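Local coordinates for putative epoxide hydrolase protein (Klebsiella pneumoniae subsp. pneumoniae, PDB 5BOV), which is a putative epoxide hydrolase of the alpha/beta hydrolase superfamily and possibly has monoacylglycerol lipase activity, at residues 68-82 with 203-215. Residues are numbered along the deposited sequence; the frame is centred on the assembly and turned at random.
Sequences GYGTTRFLSASTPRN and ALDNPDHVAITIS
R81 reaches D208 with its CB resting 3.8 Å from A211 CB and also touching I212 CD1. Its CG lies 3.6 Å from D208 OD1, and a bend at chi2 then swings CD over the rim of one face of the F74 ring. NE donates to D208 OD1 at 3.0 Å (N-H...O 161°), a salt bridge that reaches the oxygen from above the carboxylate, the two planes standing 81° apart. At the tip, NH1 donates to the carbonyl oxygens of S76 and T79, fixing the guanidinium's rotation. D208 OD2 lies in the plane of the F74 ring, at its edge, and accepts from two waters that also bind backbone atoms of 68-74. The segments join the interrupted end of strand 59-74 of the alpha/beta hydrolase sheet, and the loop that follows it, to helix 209-220 and the turn before it. N206 ND2 bridges G70 O and T72 O, both at 2.9 Å and near its amide plane, across the type II' turn 69-72, while N206 OD1 caps D208 N. H209 ND1 donates to G68 O at 2.9 Å, and the same ring turns its edge to the face of Y69 (planes at 70°); NE2 is hydrogen-bonded to Y171 OH.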
loop_
_atom_site.group_PDB
_atom_site.type_symbol
_atom_site.label_atom_id
_atom_site.label_comp_id
_atom_site.label_asym_id
_atom_site.label_seq_id
_atom_site.Cartn_x
_atom_site.Cartn_y
_atom_site.Cartn_z
ATOM N N GLY A 68 -1.836 -10.720 -4.583
ATOM C CA GLY A 68 -1.523 -11.519 -3.412
ATOM C C GLY A 68 -2.494 -11.411 -2.238
ATOM O O GLY A 68 -2.211 -11.930 -1.174
ATOM N N TYR A 69 -3.626 -10.732 -2.411
ATOM C CA TYR A 69 -4.581 -10.547 -1.339
ATOM C C TYR A 69 -6.028 -10.747 -1.784
ATOM O O TYR A 69 -6.437 -10.378 -2.899
ATOM C CB TYR A 69 -4.503 -9.148 -0.736
ATOM C CG TYR A 69 -3.168 -8.740 -0.226
ATOM C CD1 TYR A 69 -2.152 -8.352 -1.103
ATOM C CD2 TYR A 69 -2.941 -8.665 1.135
ATOM C CE1 TYR A 69 -0.933 -7.928 -0.591
ATOM C CE2 TYR A 69 -1.728 -8.253 1.656
ATOM C CZ TYR A 69 -0.770 -7.814 0.800
ATOM O OH TYR A 69 0.465 -7.395 1.334
ATOM N N GLY A 70 -6.812 -11.321 -0.859
ATOM C CA GLY A 70 -8.265 -11.308 -1.016
ATOM C C GLY A 70 -8.691 -12.004 -2.315
ATOM O O GLY A 70 -8.208 -13.060 -2.683
ATOM N N THR A 71 -9.619 -11.371 -3.004
ATOM C CA THR A 71 -10.135 -11.936 -4.242
ATOM C C THR A 71 -9.427 -11.397 -5.502
ATOM O O THR A 71 -9.917 -11.610 -6.644
ATOM C CB THR A 71 -11.652 -11.645 -4.337
ATOM O OG1 THR A 71 -11.867 -10.235 -4.386
ATOM C CG2 THR A 71 -12.404 -12.293 -3.235
ATOM N N THR A 72 -8.294 -10.707 -5.354
ATOM C CA THR A 72 -7.508 -10.388 -6.482
ATOM C C THR A 72 -6.749 -11.651 -6.930
ATOM O O THR A 72 -6.092 -12.269 -6.104
ATOM C CB THR A 72 -6.563 -9.236 -6.219
ATOM O OG1 THR A 72 -7.382 -8.037 -6.206
ATOM C CG2 THR A 72 -5.492 -9.105 -7.330
ATOM N N ARG A 73 -6.775 -11.971 -8.225
ATOM C CA ARG A 73 -6.140 -13.222 -8.697
ATOM C C ARG A 73 -5.414 -12.954 -10.006
ATOM O O ARG A 73 -5.730 -11.989 -10.718
ATOM C CB ARG A 73 -7.185 -14.377 -8.849
ATOM C CG ARG A 73 -8.265 -14.109 -9.845
ATOM C CD ARG A 73 -9.261 -15.274 -9.934
ATOM N NE ARG A 73 -10.244 -15.128 -11.031
ATOM C CZ ARG A 73 -9.995 -15.041 -12.348
ATOM N NH1 ARG A 73 -8.773 -15.121 -12.865
ATOM N NH2 ARG A 73 -11.023 -14.890 -13.178
ATOM N N PHE A 74 -4.416 -13.757 -10.278
ATOM C CA PHE A 74 -3.771 -13.722 -11.602
ATOM C C PHE A 74 -4.699 -14.434 -12.606
ATOM O O PHE A 74 -5.199 -15.516 -12.351
ATOM C CB PHE A 74 -2.406 -14.394 -11.550
ATOM C CG PHE A 74 -1.370 -13.548 -10.866
ATOM C CD1 PHE A 74 -1.231 -13.553 -9.490
ATOM C CD2 PHE A 74 -0.539 -12.710 -11.605
ATOM C CE1 PHE A 74 -0.281 -12.767 -8.875
ATOM C CE2 PHE A 74 0.420 -11.890 -10.968
ATOM C CZ PHE A 74 0.509 -11.878 -9.619
ATOM N N LEU A 75 -4.780 -13.869 -13.801
ATOM C CA LEU A 75 -5.573 -14.463 -14.878
ATOM C C LEU A 75 -4.975 -15.758 -15.380
ATOM O O LEU A 75 -5.718 -16.666 -15.806
ATOM C CB LEU A 75 -5.705 -13.461 -16.013
ATOM C CG LEU A 75 -6.421 -12.172 -15.631
ATOM C CD1 LEU A 75 -6.195 -11.124 -16.683
ATOM C CD2 LEU A 75 -7.915 -12.390 -15.401
ATOM N N SER A 76 -3.644 -15.866 -15.353
ATOM C CA SER A 76 -2.913 -17.031 -15.926
ATOM C C SER A 76 -1.997 -17.620 -14.893
ATOM O O SER A 76 -1.205 -16.887 -14.245
ATOM C CB SER A 76 -2.153 -16.578 -17.164
ATOM O OG SER A 76 -1.210 -17.568 -17.563
ATOM N N ALA A 77 -2.060 -18.945 -14.769
ATOM C CA ALA A 77 -1.172 -19.687 -13.896
ATOM C C ALA A 77 0.303 -19.479 -14.178
ATOM O O ALA A 77 1.111 -19.648 -13.278
ATOM C CB ALA A 77 -1.524 -21.176 -13.960
ATOM N N SER A 78 0.651 -19.157 -15.428
ATOM C CA SER A 78 2.041 -18.993 -15.845
ATOM C C SER A 78 2.618 -17.607 -15.548
ATOM O O SER A 78 3.851 -17.404 -15.628
ATOM C CB SER A 78 2.160 -19.279 -17.364
ATOM O OG SER A 78 1.594 -20.561 -17.726
ATOM N N THR A 79 1.776 -16.620 -15.175
ATOM C CA THR A 79 2.296 -15.298 -14.818
ATOM C C THR A 79 3.120 -15.373 -13.523
ATOM O O THR A 79 2.655 -15.924 -12.548
ATOM C CB THR A 79 1.176 -14.268 -14.691
ATOM O OG1 THR A 79 0.437 -14.252 -15.900
ATOM C CG2 THR A 79 1.706 -12.868 -14.390
ATOM N N PRO A 80 4.343 -14.805 -13.522
ATOM C CA PRO A 80 5.119 -14.803 -12.332
ATOM C C PRO A 80 4.388 -14.065 -11.192
ATOM O O PRO A 80 3.800 -13.013 -11.391
ATOM C CB PRO A 80 6.394 -14.022 -12.729
ATOM C CG PRO A 80 6.581 -14.298 -14.180
ATOM C CD PRO A 80 5.118 -14.325 -14.681
ATOM N N ARG A 81 4.441 -14.685 -10.021
ATOM C CA ARG A 81 3.872 -14.086 -8.780
ATOM C C ARG A 81 4.910 -13.067 -8.242
ATOM O O ARG A 81 5.676 -13.304 -7.315
ATOM C CB ARG A 81 3.499 -15.130 -7.760
ATOM C CG ARG A 81 2.076 -15.655 -7.936
ATOM C CD ARG A 81 1.789 -16.189 -9.329
ATOM N NE ARG A 81 0.471 -16.780 -9.309
ATOM C CZ ARG A 81 -0.262 -17.049 -10.372
ATOM N NH1 ARG A 81 0.189 -16.808 -11.573
ATOM N NH2 ARG A 81 -1.492 -17.626 -10.232
ATOM N N ASN A 82 4.948 -11.932 -8.934
ATOM C CA ASN A 82 6.021 -10.943 -8.805
ATOM C C ASN A 82 5.569 -9.801 -7.908
ATOM O O ASN A 82 4.580 -9.110 -8.224
ATOM C CB ASN A 82 6.374 -10.473 -10.219
ATOM C CG ASN A 82 7.448 -9.378 -10.259
ATOM O OD1 ASN A 82 8.106 -9.065 -9.268
ATOM N ND2 ASN A 82 7.598 -8.804 -11.417
ATOM N N ALA A 203 -8.050 -12.693 3.991
ATOM C CA ALA A 203 -7.513 -12.258 2.736
ATOM C C ALA A 203 -6.062 -12.633 2.533
ATOM O O ALA A 203 -5.625 -12.798 1.395
ATOM C CB ALA A 203 -7.660 -10.733 2.599
ATOM N N LEU A 204 -5.314 -12.876 3.630
ATOM C CA LEU A 204 -3.964 -13.387 3.532
ATOM C C LEU A 204 -3.856 -14.818 3.147
ATOM O O LEU A 204 -2.750 -15.310 2.927
ATOM C CB LEU A 204 -3.195 -13.129 4.841
ATOM C CG LEU A 204 -3.317 -11.691 5.421
ATOM C CD1 LEU A 204 -2.529 -11.544 6.729
ATOM C CD2 LEU A 204 -2.872 -10.608 4.438
ATOM N N ASP A 205 -4.980 -15.549 3.147
ATOM C CA ASP A 205 -5.006 -16.952 2.711
ATOM C C ASP A 205 -5.150 -17.066 1.199
ATOM O O ASP A 205 -5.105 -18.164 0.687
ATOM C CB ASP A 205 -6.141 -17.685 3.443
ATOM C CG ASP A 205 -5.864 -17.854 4.921
ATOM O OD1 ASP A 205 -4.667 -17.961 5.352
ATOM O OD2 ASP A 205 -6.834 -17.862 5.691
ATOM N N ASN A 206 -5.183 -15.973 0.470
ATOM C CA ASN A 206 -5.046 -15.974 -0.971
ATOM C C ASN A 206 -3.882 -16.866 -1.389
ATOM O O ASN A 206 -2.787 -16.786 -0.821
ATOM C CB ASN A 206 -4.832 -14.501 -1.442
ATOM C CG ASN A 206 -4.666 -14.375 -2.960
ATOM O OD1 ASN A 206 -3.695 -14.816 -3.493
ATOM N ND2 ASN A 206 -5.581 -13.658 -3.615
ATOM N N PRO A 207 -4.085 -17.708 -2.419
ATOM C CA PRO A 207 -3.033 -18.681 -2.748
ATOM C C PRO A 207 -1.721 -18.102 -3.283
ATOM O O PRO A 207 -0.704 -18.798 -3.284
ATOM C CB PRO A 207 -3.684 -19.559 -3.817
ATOM C CG PRO A 207 -4.818 -18.813 -4.339
ATOM C CD PRO A 207 -5.311 -17.909 -3.199
ATOM N N ASP A 208 -1.734 -16.827 -3.658
ATOM C CA ASP A 208 -0.533 -16.152 -4.073
ATOM C C ASP A 208 0.112 -15.302 -2.955
ATOM O O ASP A 208 1.167 -14.705 -3.199
ATOM C CB ASP A 208 -0.870 -15.162 -5.195
ATOM C CG ASP A 208 -1.557 -15.821 -6.415
ATOM O OD1 ASP A 208 -1.061 -16.912 -6.786
ATOM O OD2 ASP A 208 -2.528 -15.202 -6.938
ATOM N N HIS A 209 -0.514 -15.207 -1.770
ATOM C CA HIS A 209 -0.051 -14.243 -0.808
ATOM C C HIS A 209 1.413 -14.471 -0.373
ATOM O O HIS A 209 2.189 -13.535 -0.259
ATOM C CB HIS A 209 -0.946 -14.260 0.437
ATOM C CG HIS A 209 -0.490 -13.260 1.467
ATOM N ND1 HIS A 209 -0.557 -11.910 1.240
ATOM C CD2 HIS A 209 0.160 -13.432 2.630
ATOM C CE1 HIS A 209 0.006 -11.283 2.256
ATOM N NE2 HIS A 209 0.458 -12.204 3.099
ATOM N N VAL A 210 1.741 -15.718 -0.115
ATOM C CA VAL A 210 3.114 -16.014 0.318
ATOM C C VAL A 210 4.055 -15.660 -0.772
ATOM O O VAL A 210 5.104 -15.009 -0.500
ATOM C CB VAL A 210 3.266 -17.478 0.785
ATOM C CG1 VAL A 210 4.726 -17.854 1.020
ATOM C CG2 VAL A 210 2.460 -17.685 2.053
ATOM N N ALA A 211 3.767 -16.139 -2.002
ATOM C CA ALA A 211 4.690 -15.926 -3.085
ATOM C C ALA A 211 4.929 -14.423 -3.288
ATOM O O ALA A 211 6.063 -13.978 -3.507
ATOM C CB ALA A 211 4.198 -16.566 -4.361
ATOM N N ILE A 212 3.859 -13.622 -3.245
ATOM C CA ILE A 212 3.972 -12.166 -3.463
ATOM C C ILE A 212 4.774 -11.533 -2.333
ATOM O O ILE A 212 5.629 -10.635 -2.584
ATOM C CB ILE A 212 2.592 -11.502 -3.614
ATOM C CG1 ILE A 212 1.912 -12.001 -4.880
ATOM C CG2 ILE A 212 2.702 -9.975 -3.645
ATOM C CD1 ILE A 212 2.617 -11.691 -6.175
ATOM N N THR A 213 4.508 -11.945 -1.094
ATOM C CA THR A 213 5.217 -11.416 0.042
ATOM C C THR A 213 6.728 -11.691 -0.105
ATOM O O THR A 213 7.581 -10.780 0.048
ATOM C CB THR A 213 4.719 -12.044 1.322
ATOM O OG1 THR A 213 3.348 -11.664 1.531
ATOM C CG2 THR A 213 5.512 -11.583 2.558
ATOM N N ILE A 214 7.076 -12.946 -0.345
ATOM C CA ILE A 214 8.513 -13.321 -0.409
ATOM C C ILE A 214 9.189 -12.595 -1.579
ATOM O O ILE A 214 10.330 -12.097 -1.454
ATOM C CB ILE A 214 8.638 -14.847 -0.561
ATOM C CG1 ILE A 214 8.081 -15.562 0.652
ATOM C CG2 ILE A 214 10.065 -15.296 -0.846
ATOM C CD1 ILE A 214 8.532 -15.131 1.989
ATOM N N SER A 215 8.500 -12.556 -2.714
ATOM C CA SER A 215 9.000 -11.844 -3.871
ATOM C C SER A 215 9.231 -10.349 -3.554
ATOM O O SER A 215 10.264 -9.770 -3.930
ATOM C CB SER A 215 8.086 -11.976 -5.076
ATOM O OG SER A 215 8.532 -11.186 -6.181
HETATM O O HOH W 1 -3.211 -12.345 -6.422
HETATM O O HOH W 2 -4.129 -16.114 -8.735
#